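Local coordinates for protein AxyAgu115A (Amphibacillus xylanus NBRC 15112, PDB 6NPS) that acts as a family GH115 alpha-glucuronidase, probably removing glucuronic acid side groups from glucuronoxylan, at residues 265-270 / 284-289; 588-593 / 603-608; 140-145 / 202-207. The protein carries 3 engineered substitutions. All coordinates share one frame; numbering follows the deposited sequence.

Contact 1 of 3, residues 265-270 / 284-289; sequences SIYGDA and WEDGLK
Y267 reaches out from a surface loop to D286 on helix 277-291, its hydroxyl OH donating a hydrogen bond to D286 OD2 at a modelled 2.5 Å, shorter than is usual, so the length is doubtful. OD2 lies at the edge of the phenol ring, near its plane, while the carboxylate stands almost upright to it (86°). I266 adds a methyl group at the margin, with CD1 3.9 Å from the same D286 OD2. With chi1 at 51°, I266 sends CG1 between its backbone N and carbonyl carbon, and this lays CG1 over the centre of the Y267 ring, 3.8 Å above the plane. Behind these side chains lies a type I turn from S265 to G268, closed by G268 N to S265 O. An ST turn reinforces it: S265 OG accepts from Y267 N at 3.0 Å, while L260 O bonds to the same hydroxyl. Further out, Y257 OH and N276 ND2 both hold Y267 O, and K282 of helix 277-291 packs on I266 and Y267. A neutral phenol donating to an acid at the protein surface implies a polar tie between loop and helix, and the bond would probably help to stabilise negative charge on D286.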
ATOM      1  N   SER A 265     -31.588  29.273  37.120  1.00 52.76           N
ATOM      2  CA  SER A 265     -30.426  29.523  37.951  1.00 50.79           C
ATOM      3  C   SER A 265     -30.046  30.991  37.940  1.00 50.24           C
ATOM      4  O   SER A 265     -30.129  31.657  36.914  1.00 55.33           O
ATOM      5  CB  SER A 265     -29.252  28.692  37.459  1.00 49.33           C
ATOM      6  OG  SER A 265     -28.141  28.939  38.276  1.00 47.55           O
ATOM      7  N   ILE A 266     -29.585  31.491  39.088  1.00 50.04           N
ATOM      8  CA  ILE A 266     -28.971  32.820  39.119  1.00 54.21           C
ATOM      9  C   ILE A 266     -27.742  32.919  38.226  1.00 54.46           C
ATOM     10  O   ILE A 266     -27.258  34.028  37.969  1.00 54.02           O
ATOM     11  CB  ILE A 266     -28.559  33.237  40.553  1.00 51.15           C
ATOM     12  CG1 ILE A 266     -27.717  32.140  41.204  1.00 46.75           C
ATOM     13  CG2 ILE A 266     -29.782  33.646  41.349  1.00 51.74           C
ATOM     14  CD1 ILE A 266     -26.876  32.616  42.399  1.00 50.51           C
ATOM     15  N   TYR A 267     -27.196  31.788  37.775  1.00 51.64           N
ATOM     16  CA  TYR A 267     -26.036  31.788  36.892  1.00 46.07           C
ATOM     17  C   TYR A 267     -26.404  31.589  35.423  1.00 46.71           C
ATOM     18  O   TYR A 267     -25.500  31.464  34.578  1.00 46.25           O
ATOM     19  CB  TYR A 267     -25.037  30.712  37.324  1.00 44.22           C
ATOM     20  CG  TYR A 267     -24.680  30.753  38.786  1.00 46.46           C
ATOM     21  CD1 TYR A 267     -24.980  29.691  39.624  1.00 52.36           C
ATOM     22  CD2 TYR A 267     -24.059  31.860  39.337  1.00 44.32           C
ATOM     23  CE1 TYR A 267     -24.658  29.732  40.972  1.00 52.68           C
ATOM     24  CE2 TYR A 267     -23.728  31.913  40.683  1.00 43.60           C
ATOM     25  CZ  TYR A 267     -24.024  30.848  41.487  1.00 48.75           C
ATOM     26  OH  TYR A 267     -23.683  30.880  42.814  1.00 51.59           O
ATOM     27  N   GLY A 268     -27.697  31.553  35.103  1.00 48.10           N
ATOM     28  CA  GLY A 268     -28.158  31.374  33.727  1.00 49.37           C
ATOM     29  C   GLY A 268     -27.848  29.974  33.207  1.00 49.49           C
ATOM     30  O   GLY A 268     -27.484  29.050  33.955  1.00 49.63           O
ATOM     31  N   ASP A 269     -27.977  29.828  31.888  1.00 52.53           N
ATOM     32  CA  ASP A 269     -27.768  28.532  31.227  1.00 62.43           C
ATOM     33  C   ASP A 269     -27.102  28.730  29.861  1.00 62.10           C
ATOM     34  O   ASP A 269     -27.576  28.265  28.824  1.00 64.02           O
ATOM     35  CB  ASP A 269     -29.077  27.754  31.071  1.00 69.60           C
ATOM     36  CG  ASP A 269     -28.847  26.248  31.047  1.00 79.11           C
ATOM     37  OD1 ASP A 269     -29.804  25.485  31.306  1.00 85.55           O
ATOM     38  OD2 ASP A 269     -27.704  25.831  30.774  1.00 78.60           O
ATOM     39  N   ALA A 270     -25.978  29.434  29.867  1.00 56.57           N
ATOM     40  CA  ALA A 270     -25.257  29.761  28.650  1.00 54.11           C
ATOM     41  C   ALA A 270     -23.870  30.249  29.032  1.00 54.11           C
ATOM     42  O   ALA A 270     -23.738  31.244  29.753  1.00 47.65           O
ATOM     43  CB  ALA A 270     -26.005  30.831  27.846  1.00 52.98           C
ATOM     44  N   TRP A 284     -18.915  34.271  38.538  1.00 38.01           N
ATOM     45  CA  TRP A 284     -17.550  34.668  38.885  1.00 39.29           C
ATOM     46  C   TRP A 284     -17.495  35.320  40.264  1.00 39.77           C
ATOM     47  O   TRP A 284     -16.544  35.096  41.026  1.00 40.08           O
ATOM     48  CB  TRP A 284     -17.000  35.612  37.810  1.00 39.34           C
ATOM     49  CG  TRP A 284     -16.721  34.908  36.498  1.00 42.52           C
ATOM     50  CD1 TRP A 284     -16.422  33.585  36.333  1.00 42.36           C
ATOM     51  CD2 TRP A 284     -16.691  35.491  35.189  1.00 37.86           C
ATOM     52  NE1 TRP A 284     -16.212  33.310  34.994  1.00 43.58           N
ATOM     53  CE2 TRP A 284     -16.369  34.471  34.281  1.00 41.03           C
ATOM     54  CE3 TRP A 284     -16.873  36.784  34.708  1.00 43.84           C
ATOM     55  CZ2 TRP A 284     -16.262  34.694  32.906  1.00 44.48           C
ATOM     56  CZ3 TRP A 284     -16.755  37.005  33.327  1.00 42.54           C
ATOM     57  CH2 TRP A 284     -16.464  35.966  32.452  1.00 39.47           C
ATOM     58  N   GLU A 285     -18.499  36.127  40.593  1.00 38.63           N
ATOM     59  CA  GLU A 285     -18.593  36.725  41.926  1.00 39.66           C
ATOM     60  C   GLU A 285     -18.688  35.667  43.033  1.00 40.33           C
ATOM     61  O   GLU A 285     -17.992  35.753  44.052  1.00 41.59           O
ATOM     62  CB  GLU A 285     -19.817  37.652  41.995  1.00 41.38           C
ATOM     63  CG  GLU A 285     -19.982  38.270  43.356  1.00 46.92           C
ATOM     64  CD  GLU A 285     -21.346  38.963  43.541  1.00 61.17           C
ATOM     65  OE1 GLU A 285     -22.091  39.113  42.548  1.00 65.70           O
ATOM     66  OE2 GLU A 285     -21.662  39.343  44.689  1.00 65.60           O
ATOM     67  N   ASP A 286     -19.580  34.677  42.879  1.00 39.48           N
ATOM     68  CA  ASP A 286     -19.682  33.641  43.906  1.00 37.94           C
ATOM     69  C   ASP A 286     -18.418  32.788  43.972  1.00 42.49           C
ATOM     70  O   ASP A 286     -18.030  32.333  45.059  1.00 43.29           O
ATOM     71  CB  ASP A 286     -20.929  32.800  43.654  1.00 38.97           C
ATOM     72  CG  ASP A 286     -22.223  33.545  44.098  1.00 53.66           C
ATOM     73  OD1 ASP A 286     -22.083  34.728  44.488  1.00 59.48           O
ATOM     74  OD2 ASP A 286     -23.343  32.976  44.074  1.00 57.68           O
ATOM     75  N   GLY A 287     -17.738  32.597  42.842  1.00 41.03           N
ATOM     76  CA  GLY A 287     -16.454  31.905  42.874  1.00 34.69           C
ATOM     77  C   GLY A 287     -15.394  32.674  43.653  1.00 39.22           C
ATOM     78  O   GLY A 287     -14.620  32.090  44.433  1.00 38.52           O
ATOM     79  N   LEU A 288     -15.318  33.981  43.433  1.00 36.19           N
ATOM     80  CA  LEU A 288     -14.319  34.779  44.136  1.00 37.24           C
ATOM     81  C   LEU A 288     -14.630  34.878  45.626  1.00 38.92           C
ATOM     82  O   LEU A 288     -13.711  34.886  46.457  1.00 42.07           O
ATOM     83  CB  LEU A 288     -14.234  36.179  43.510  1.00 39.23           C
ATOM     84  CG  LEU A 288     -13.797  36.221  42.045  1.00 36.05           C
ATOM     85  CD1 LEU A 288     -14.118  37.594  41.457  1.00 41.52           C
ATOM     86  CD2 LEU A 288     -12.294  35.880  41.884  1.00 33.14           C
ATOM     87  N   LYS A 289     -15.911  34.969  45.985  1.00 44.54           N
ATOM     88  CA  LYS A 289     -16.292  34.945  47.396  1.00 45.87           C
ATOM     89  C   LYS A 289     -15.954  33.608  48.047  1.00 46.11           C
ATOM     90  O   LYS A 289     -15.655  33.567  49.242  1.00 44.43           O
ATOM     91  CB  LYS A 289     -17.788  35.217  47.547  1.00 46.75           C
ATOM     92  CG  LYS A 289     -18.209  36.656  47.358  1.00 48.76           C
ATOM     93  CD  LYS A 289     -19.683  36.837  47.765  1.00 53.91           C
ATOM     94  CE  LYS A 289     -20.149  38.281  47.581  1.00 56.45           C
ATOM     95  NZ  LYS A 289     -21.557  38.495  48.050  1.00 61.19           N
TER

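Contact 2 of 3, residues 588-593 / 603-608; sequences NGKNKY and NKLAEQ
A helical hairpin sets helices 564-596 and 601-629 side by side and nearly antiparallel across a short connection, and K590, N591, L605 and A606 meet near its bend. The local axes pass 8.4 Å apart with their N-to-C directions at 153°. L605 is the main apolar piece: its CD1 rests against the opposing backbone, 3.7 Å from K590 C, and also touches the CB of K590. Nearer the backbones, L605 CB meets N591 CB at 3.8 Å. N591 has CG anti to its own backbone N (chi1 160°), which carries the amide toward the second helix so that ND2 lies 3.6 Å from A606 CB. That nitrogen does its polar work just beyond, donating to A602 O at the start of the second helix and to S656 O of strand 655-657. A leucine in place of N591 would probably leave the carbonyls of A602 and S656 without this shared donor. The K590 chain bends toward helix 537-558, where NZ forms a salt bridge with D539 and a hydrogen bond to a glycerol, probably from the crystallisation liquor. Two consecutive helices, nearly antiparallel and closely joined, make an alpha-alpha hairpin; the amide's bond to S656 is an addition particular to this protein.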
ATOM      1  N   ASN A 588       8.059  -4.314  11.938  1.00 26.58           N
ATOM      2  CA  ASN A 588       6.926  -4.385  11.027  1.00 26.39           C
ATOM      3  C   ASN A 588       7.289  -3.784   9.667  1.00 26.18           C
ATOM      4  O   ASN A 588       6.850  -4.286   8.615  1.00 28.08           O
ATOM      5  CB  ASN A 588       5.710  -3.661  11.671  1.00 25.73           C
ATOM      6  CG  ASN A 588       4.418  -3.793  10.870  1.00 33.75           C
ATOM      7  OD1 ASN A 588       3.551  -2.914  10.958  1.00 34.19           O
ATOM      8  ND2 ASN A 588       4.247  -4.896  10.140  1.00 33.97           N
ATOM      9  N   GLY A 589       8.054  -2.694   9.669  1.00 26.93           N
ATOM     10  CA  GLY A 589       8.544  -2.144   8.410  1.00 27.43           C
ATOM     11  C   GLY A 589       9.423  -3.125   7.635  1.00 28.87           C
ATOM     12  O   GLY A 589       9.266  -3.277   6.427  1.00 25.35           O
ATOM     13  N   LYS A 590      10.338  -3.814   8.318  1.00 27.60           N
ATOM     14  CA  LYS A 590      11.140  -4.834   7.626  1.00 28.36           C
ATOM     15  C   LYS A 590      10.271  -5.984   7.136  1.00 29.51           C
ATOM     16  O   LYS A 590      10.466  -6.473   6.014  1.00 27.58           O
ATOM     17  CB  LYS A 590      12.237  -5.359   8.544  1.00 28.87           C
ATOM     18  CG  LYS A 590      13.294  -4.302   8.921  1.00 34.78           C
ATOM     19  CD  LYS A 590      14.306  -4.897   9.922  1.00 38.49           C
ATOM     20  CE  LYS A 590      14.939  -6.092   9.321  1.00 43.14           C
ATOM     21  NZ  LYS A 590      16.393  -5.943   9.448  1.00 49.48           N
ATOM     22  N   ASN A 591       9.275  -6.386   7.948  1.00 29.76           N
ATOM     23  CA  ASN A 591       8.375  -7.480   7.591  1.00 30.08           C
ATOM     24  C   ASN A 591       7.616  -7.161   6.317  1.00 34.35           C
ATOM     25  O   ASN A 591       7.576  -7.961   5.370  1.00 30.43           O
ATOM     26  CB  ASN A 591       7.397  -7.736   8.752  1.00 27.72           C
ATOM     27  CG  ASN A 591       6.143  -8.503   8.315  1.00 29.65           C
ATOM     28  OD1 ASN A 591       5.026  -7.952   8.333  1.00 32.50           O
ATOM     29  ND2 ASN A 591       6.320  -9.770   7.899  1.00 28.43           N
ATOM     30  N   LYS A 592       6.993  -5.988   6.286  1.00 32.03           N
ATOM     31  CA  LYS A 592       6.230  -5.564   5.124  1.00 35.63           C
ATOM     32  C   LYS A 592       7.107  -5.475   3.878  1.00 30.79           C
ATOM     33  O   LYS A 592       6.681  -5.854   2.789  1.00 29.92           O
ATOM     34  CB  LYS A 592       5.600  -4.210   5.422  1.00 36.62           C
ATOM     35  CG  LYS A 592       4.757  -3.595   4.321  1.00 47.09           C
ATOM     36  CD  LYS A 592       4.133  -2.278   4.849  1.00 54.88           C
ATOM     37  CE  LYS A 592       3.354  -1.508   3.788  1.00 64.95           C
ATOM     38  NZ  LYS A 592       4.158  -0.397   3.214  1.00 70.48           N
ATOM     39  N   TYR A 593       8.306  -4.908   4.010  1.00 29.20           N
ATOM     40  CA  TYR A 593       9.184  -4.715   2.854  1.00 35.93           C
ATOM     41  C   TYR A 593       9.660  -6.060   2.303  1.00 36.81           C
ATOM     42  O   TYR A 593       9.698  -6.271   1.080  1.00 32.73           O
ATOM     43  CB  TYR A 593      10.375  -3.837   3.270  1.00 34.94           C
ATOM     44  CG  TYR A 593      11.434  -3.624   2.203  1.00 37.16           C
ATOM     45  CD1 TYR A 593      11.378  -2.528   1.339  1.00 41.41           C
ATOM     46  CD2 TYR A 593      12.480  -4.522   2.051  1.00 37.39           C
ATOM     47  CE1 TYR A 593      12.370  -2.317   0.363  1.00 41.60           C
ATOM     48  CE2 TYR A 593      13.471  -4.334   1.066  1.00 45.82           C
ATOM     49  CZ  TYR A 593      13.399  -3.226   0.226  1.00 46.88           C
ATOM     50  OH  TYR A 593      14.364  -3.038  -0.745  1.00 47.94           O
ATOM     51  N   ASN A 603       8.480 -14.054   7.193  1.00 28.81           N
ATOM     52  CA  ASN A 603       7.598 -14.762   8.110  1.00 30.03           C
ATOM     53  C   ASN A 603       8.147 -14.736   9.535  1.00 34.13           C
ATOM     54  O   ASN A 603       7.401 -14.521  10.506  1.00 33.89           O
ATOM     55  CB  ASN A 603       7.360 -16.179   7.579  1.00 32.90           C
ATOM     56  CG  ASN A 603       6.552 -16.166   6.275  1.00 36.78           C
ATOM     57  OD1 ASN A 603       6.009 -15.129   5.887  1.00 29.92           O
ATOM     58  ND2 ASN A 603       6.500 -17.292   5.586  1.00 36.51           N
ATOM     59  N   LYS A 604       9.461 -14.870   9.676  1.00 32.67           N
ATOM     60  CA  LYS A 604      10.083 -14.746  10.988  1.00 37.11           C
ATOM     61  C   LYS A 604       9.975 -13.328  11.539  1.00 31.68           C
ATOM     62  O   LYS A 604       9.851 -13.144  12.752  1.00 32.31           O
ATOM     63  CB  LYS A 604      11.553 -15.165  10.901  1.00 47.75           C
ATOM     64  CG  LYS A 604      11.909 -16.219  11.931  1.00 64.87           C
ATOM     65  CD  LYS A 604      11.282 -17.575  11.585  1.00 72.21           C
ATOM     66  CE  LYS A 604      12.001 -18.235  10.408  1.00 80.56           C
ATOM     67  NZ  LYS A 604      11.247 -19.364   9.765  1.00 85.12           N
ATOM     68  N   LEU A 605      10.037 -12.315  10.674  1.00 28.73           N
ATOM     69  CA  LEU A 605       9.898 -10.949  11.160  1.00 28.28           C
ATOM     70  C   LEU A 605       8.486 -10.712  11.688  1.00 29.68           C
ATOM     71  O   LEU A 605       8.301 -10.023  12.704  1.00 32.86           O
ATOM     72  CB  LEU A 605      10.248  -9.961  10.036  1.00 29.72           C
ATOM     73  CG  LEU A 605      11.720  -9.887   9.652  1.00 32.91           C
ATOM     74  CD1 LEU A 605      11.926  -9.108   8.330  1.00 32.69           C
ATOM     75  CD2 LEU A 605      12.510  -9.236  10.780  1.00 34.04           C
ATOM     76  N   ALA A 606       7.478 -11.325  11.054  1.00 29.12           N
ATOM     77  CA  ALA A 606       6.107 -11.155  11.544  1.00 30.20           C
ATOM     78  C   ALA A 606       5.957 -11.710  12.958  1.00 35.54           C
ATOM     79  O   ALA A 606       5.272 -11.111  13.809  1.00 30.82           O
ATOM     80  CB  ALA A 606       5.114 -11.851  10.606  1.00 28.04           C
ATOM     81  N   GLU A 607       6.543 -12.882  13.209  1.00 32.97           N
ATOM     82  CA  GLU A 607       6.496 -13.460  14.547  1.00 35.16           C
ATOM     83  C   GLU A 607       7.200 -12.558  15.555  1.00 32.66           C
ATOM     84  O   GLU A 607       6.748 -12.444  16.700  1.00 35.67           O
ATOM     85  CB  GLU A 607       7.117 -14.859  14.546  1.00 35.78           C
ATOM     86  CG  GLU A 607       6.383 -15.826  13.620  1.00 53.78           C
ATOM     87  CD  GLU A 607       4.915 -16.072  13.998  1.00 68.10           C
ATOM     88  OE1 GLU A 607       4.096 -16.275  13.077  1.00 72.42           O
ATOM     89  OE2 GLU A 607       4.571 -16.077  15.202  1.00 74.39           O
ATOM     90  N   GLN A 608       8.270 -11.877  15.143  1.00 29.66           N
ATOM     91  CA  GLN A 608       8.942 -10.942  16.050  1.00 29.11           C
ATOM     92  C   GLN A 608       8.058  -9.727  16.358  1.00 32.82           C
ATOM     93  O   GLN A 608       8.049  -9.238  17.495  1.00 30.83           O
ATOM     94  CB  GLN A 608      10.292 -10.530  15.460  1.00 31.17           C
ATOM     95  CG  GLN A 608      11.279 -11.690  15.545  1.00 36.35           C
ATOM     96  CD  GLN A 608      12.578 -11.413  14.824  1.00 48.30           C
ATOM     97  OE1 GLN A 608      12.657 -10.529  13.981  1.00 48.71           O
ATOM     98  NE2 GLN A 608      13.616 -12.184  15.156  1.00 54.45           N
TER

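Contact 3 of 3, residues 140-145 / 202-207; sequences VDWSGV and FELLLR
W142 and L204 meet where the loop after helix 120-133 packs on helix 195-207, which belongs to the first beta-alpha-beta crossover of the (beta/alpha)8 barrel, between strands 170-174 and 212-214. From CB outward, the tryptophan meets L204 atom by atom. Its CB touches L204 CD1 at 4.0 Å. CG then lies anti to the backbone N (chi1 -176°), and from there the indole spreads over the other leucine methyl: L204 CD2 sits 3.9 Å from W142 CD2, with CG, CE2 and CE3 around it. The result is a CH-pi contact, L204 CD2 lying 4.0 Å from the centroid of the five-membered ring of W142 and 15° off its normal. W142 NE1 makes a weak hydrogen bond to E458. The ring of W185 also meets the indole, the planes at about 55°.

Beside this apolar pair, D141 faces E203. D141 CB touches E203 OE2, while D141 OD2 and E203 OE1 stand 4.1 Å apart, two acids at close quarters. Each has a polar partner: H200 ND1 bonds to D141 OD2, and R207 grips E203 side-on, probably balancing its charge. Both R207 NE and NH2 point to the single atom E203 OE2, which NE meets at 2.7 Å on the anti lone pair. The far nitrogen, R207 NH1, forms a salt bridge with D42. These bonds probably hold the guanidinium's orientation, and V140 CG1 rests over the centre of its face, 3.6 Å from R207 CZ.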
ATOM      1  N   VAL A 140      10.826  10.115  47.191  1.00 35.64           N
ATOM      2  CA  VAL A 140      10.730   9.101  48.248  1.00 40.82           C
ATOM      3  C   VAL A 140       9.295   8.583  48.399  1.00 38.99           C
ATOM      4  O   VAL A 140       9.061   7.371  48.465  1.00 44.69           O
ATOM      5  CB  VAL A 140      11.284   9.656  49.582  1.00 33.70           C
ATOM      6  CG1 VAL A 140      10.564  10.941  50.002  1.00 30.72           C
ATOM      7  CG2 VAL A 140      11.199   8.592  50.665  1.00 35.69           C
ATOM      8  N   ASP A 141       8.323   9.470  48.406  1.00 40.27           N
ATOM      9  CA  ASP A 141       6.931   9.048  48.528  1.00 47.16           C
ATOM     10  C   ASP A 141       6.283   8.775  47.175  1.00 47.45           C
ATOM     11  O   ASP A 141       5.608   7.756  47.007  1.00 49.29           O
ATOM     12  CB  ASP A 141       6.129  10.117  49.283  1.00 57.28           C
ATOM     13  CG  ASP A 141       4.627   9.845  49.274  1.00 72.30           C
ATOM     14  OD1 ASP A 141       4.148   9.095  50.155  1.00 80.71           O
ATOM     15  OD2 ASP A 141       3.930  10.379  48.382  1.00 74.13           O
ATOM     16  N   TRP A 142       6.508   9.657  46.197  1.00 43.58           N
ATOM     17  CA  TRP A 142       5.843   9.559  44.904  1.00 42.07           C
ATOM     18  C   TRP A 142       6.202   8.278  44.149  1.00 45.65           C
ATOM     19  O   TRP A 142       5.324   7.633  43.561  1.00 46.13           O
ATOM     20  CB  TRP A 142       6.170  10.785  44.047  1.00 42.25           C
ATOM     21  CG  TRP A 142       5.395  10.699  42.788  1.00 46.08           C
ATOM     22  CD1 TRP A 142       5.847  10.316  41.560  1.00 45.19           C
ATOM     23  CD2 TRP A 142       3.990  10.932  42.652  1.00 42.25           C
ATOM     24  NE1 TRP A 142       4.807  10.323  40.661  1.00 50.25           N
ATOM     25  CE2 TRP A 142       3.659  10.702  41.306  1.00 46.48           C
ATOM     26  CE3 TRP A 142       2.994  11.341  43.540  1.00 44.36           C
ATOM     27  CZ2 TRP A 142       2.359  10.850  40.817  1.00 50.57           C
ATOM     28  CZ3 TRP A 142       1.698  11.507  43.054  1.00 50.41           C
ATOM     29  CH2 TRP A 142       1.395  11.239  41.704  1.00 48.62           C
ATOM     30  N   SER A 143       7.480   7.882  44.143  1.00 40.67           N
ATOM     31  CA  SER A 143       7.935   6.724  43.382  1.00 43.94           C
ATOM     32  C   SER A 143       8.444   5.597  44.276  1.00 45.10           C
ATOM     33  O   SER A 143       8.988   4.603  43.766  1.00 46.00           O
ATOM     34  CB  SER A 143       9.046   7.134  42.408  1.00 48.08           C
ATOM     35  OG  SER A 143       8.605   8.145  41.511  1.00 52.12           O
ATOM     36  N   GLY A 144       8.323   5.739  45.592  1.00 44.66           N
ATOM     37  CA  GLY A 144       8.881   4.727  46.485  1.00 45.40           C
ATOM     38  C   GLY A 144      10.389   4.585  46.406  1.00 41.06           C
ATOM     39  O   GLY A 144      10.899   3.468  46.419  1.00 42.25           O
ATOM     40  N   VAL A 145      11.119   5.691  46.326  1.00 43.48           N
ATOM     41  CA  VAL A 145      12.579   5.641  46.312  1.00 45.27           C
ATOM     42  C   VAL A 145      13.052   5.626  47.766  1.00 42.61           C
ATOM     43  O   VAL A 145      13.087   6.658  48.426  1.00 35.74           O
ATOM     44  CB  VAL A 145      13.173   6.815  45.530  1.00 39.54           C
ATOM     45  CG1 VAL A 145      14.721   6.739  45.534  1.00 42.50           C
ATOM     46  CG2 VAL A 145      12.612   6.795  44.102  1.00 40.35           C
ATOM     47  N   PHE A 202       0.810  17.460  46.618  1.00 30.80           N
ATOM     48  CA  PHE A 202       1.399  18.640  47.238  1.00 31.68           C
ATOM     49  C   PHE A 202       2.821  18.345  47.720  1.00 34.88           C
ATOM     50  O   PHE A 202       3.711  19.190  47.591  1.00 33.83           O
ATOM     51  CB  PHE A 202       0.552  19.141  48.408  1.00 31.76           C
ATOM     52  CG  PHE A 202      -0.878  19.543  48.034  1.00 36.43           C
ATOM     53  CD1 PHE A 202      -1.198  20.007  46.760  1.00 38.32           C
ATOM     54  CD2 PHE A 202      -1.885  19.454  48.977  1.00 34.25           C
ATOM     55  CE1 PHE A 202      -2.512  20.366  46.439  1.00 38.02           C
ATOM     56  CE2 PHE A 202      -3.221  19.808  48.669  1.00 36.71           C
ATOM     57  CZ  PHE A 202      -3.523  20.283  47.406  1.00 37.08           C
ATOM     58  N   GLU A 203       3.043  17.162  48.299  1.00 35.55           N
ATOM     59  CA  GLU A 203       4.372  16.826  48.805  1.00 38.61           C
ATOM     60  C   GLU A 203       5.382  16.749  47.670  1.00 37.93           C
ATOM     61  O   GLU A 203       6.499  17.268  47.787  1.00 35.40           O
ATOM     62  CB  GLU A 203       4.323  15.501  49.575  1.00 45.24           C
ATOM     63  CG  GLU A 203       5.639  15.143  50.250  1.00 54.45           C
ATOM     64  CD  GLU A 203       5.659  13.762  50.922  1.00 58.09           C
ATOM     65  OE1 GLU A 203       4.577  13.200  51.234  1.00 58.02           O
ATOM     66  OE2 GLU A 203       6.782  13.259  51.162  1.00 53.45           O
ATOM     67  N   LEU A 204       5.007  16.106  46.560  1.00 33.53           N
ATOM     68  CA  LEU A 204       5.899  16.002  45.418  1.00 36.77           C
ATOM     69  C   LEU A 204       6.274  17.383  44.901  1.00 37.71           C
ATOM     70  O   LEU A 204       7.449  17.660  44.638  1.00 38.78           O
ATOM     71  CB  LEU A 204       5.248  15.175  44.316  1.00 31.65           C
ATOM     72  CG  LEU A 204       5.995  15.177  42.987  1.00 34.02           C
ATOM     73  CD1 LEU A 204       7.382  14.451  43.061  1.00 36.25           C
ATOM     74  CD2 LEU A 204       5.143  14.540  41.894  1.00 33.18           C
ATOM     75  N   LEU A 205       5.277  18.252  44.736  1.00 32.98           N
ATOM     76  CA  LEU A 205       5.508  19.619  44.263  1.00 30.90           C
ATOM     77  C   LEU A 205       6.509  20.360  45.154  1.00 30.68           C
ATOM     78  O   LEU A 205       7.469  20.978  44.665  1.00 34.10           O
ATOM     79  CB  LEU A 205       4.177  20.379  44.257  1.00 28.74           C
ATOM     80  CG  LEU A 205       4.314  21.845  43.840  1.00 32.80           C
ATOM     81  CD1 LEU A 205       4.699  21.897  42.369  1.00 30.68           C
ATOM     82  CD2 LEU A 205       2.973  22.552  44.068  1.00 34.54           C
ATOM     83  N   LEU A 206       6.271  20.346  46.464  1.00 28.51           N
ATOM     84  CA  LEU A 206       7.131  21.091  47.376  1.00 30.96           C
ATOM     85  C   LEU A 206       8.524  20.457  47.493  1.00 32.82           C
ATOM     86  O   LEU A 206       9.516  21.173  47.666  1.00 30.34           O
ATOM     87  CB  LEU A 206       6.471  21.187  48.748  1.00 30.47           C
ATOM     88  CG  LEU A 206       5.202  22.049  48.877  1.00 33.37           C
ATOM     89  CD1 LEU A 206       4.523  21.807  50.210  1.00 35.39           C
ATOM     90  CD2 LEU A 206       5.612  23.556  48.763  1.00 33.73           C
ATOM     91  N   ARG A 207       8.627  19.126  47.410  1.00 31.01           N
ATOM     92  CA  ARG A 207       9.959  18.515  47.451  1.00 30.93           C
ATOM     93  C   ARG A 207      10.775  18.895  46.228  1.00 37.12           C
ATOM     94  O   ARG A 207      12.023  18.979  46.301  1.00 34.78           O
ATOM     95  CB  ARG A 207       9.838  16.993  47.577  1.00 31.66           C
ATOM     96  CG  ARG A 207       9.517  16.517  49.015  1.00 32.49           C
ATOM     97  CD  ARG A 207       9.533  14.994  49.106  1.00 32.19           C
ATOM     98  NE  ARG A 207       9.076  14.446  50.392  1.00 36.84           N
ATOM     99  CZ  ARG A 207       9.884  14.144  51.422  1.00 41.17           C
ATOM    100  NH1 ARG A 207      11.200  14.373  51.342  1.00 37.13           N
ATOM    101  NH2 ARG A 207       9.377  13.594  52.536  1.00 40.98           N
TER

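Overall arrangement
The three contacts are separate, spread along the chain in the order 3, 1, 2. Contacts 1 and 3 both involve the barrel region and lie closest, about 16 Å between nearest atoms and 36 Å between centres; contact 1 is out on the surface and contact 3 is buried where loop 140-145 meets barrel helix 195-207. Contact 2 is remote, about 47 Å from contact 1 and 30 Å from contact 3 by nearest atoms. Its long helices nevertheless bridge the gap: helix 564-596 packs through A566 and L570 on the 140-145 loop, and K630, just past helix 601-629, bonds to D141 O. A glycerol, probably from the crystallisation liquor, is bound about 3 Å from the side chain of K590 in contact 2.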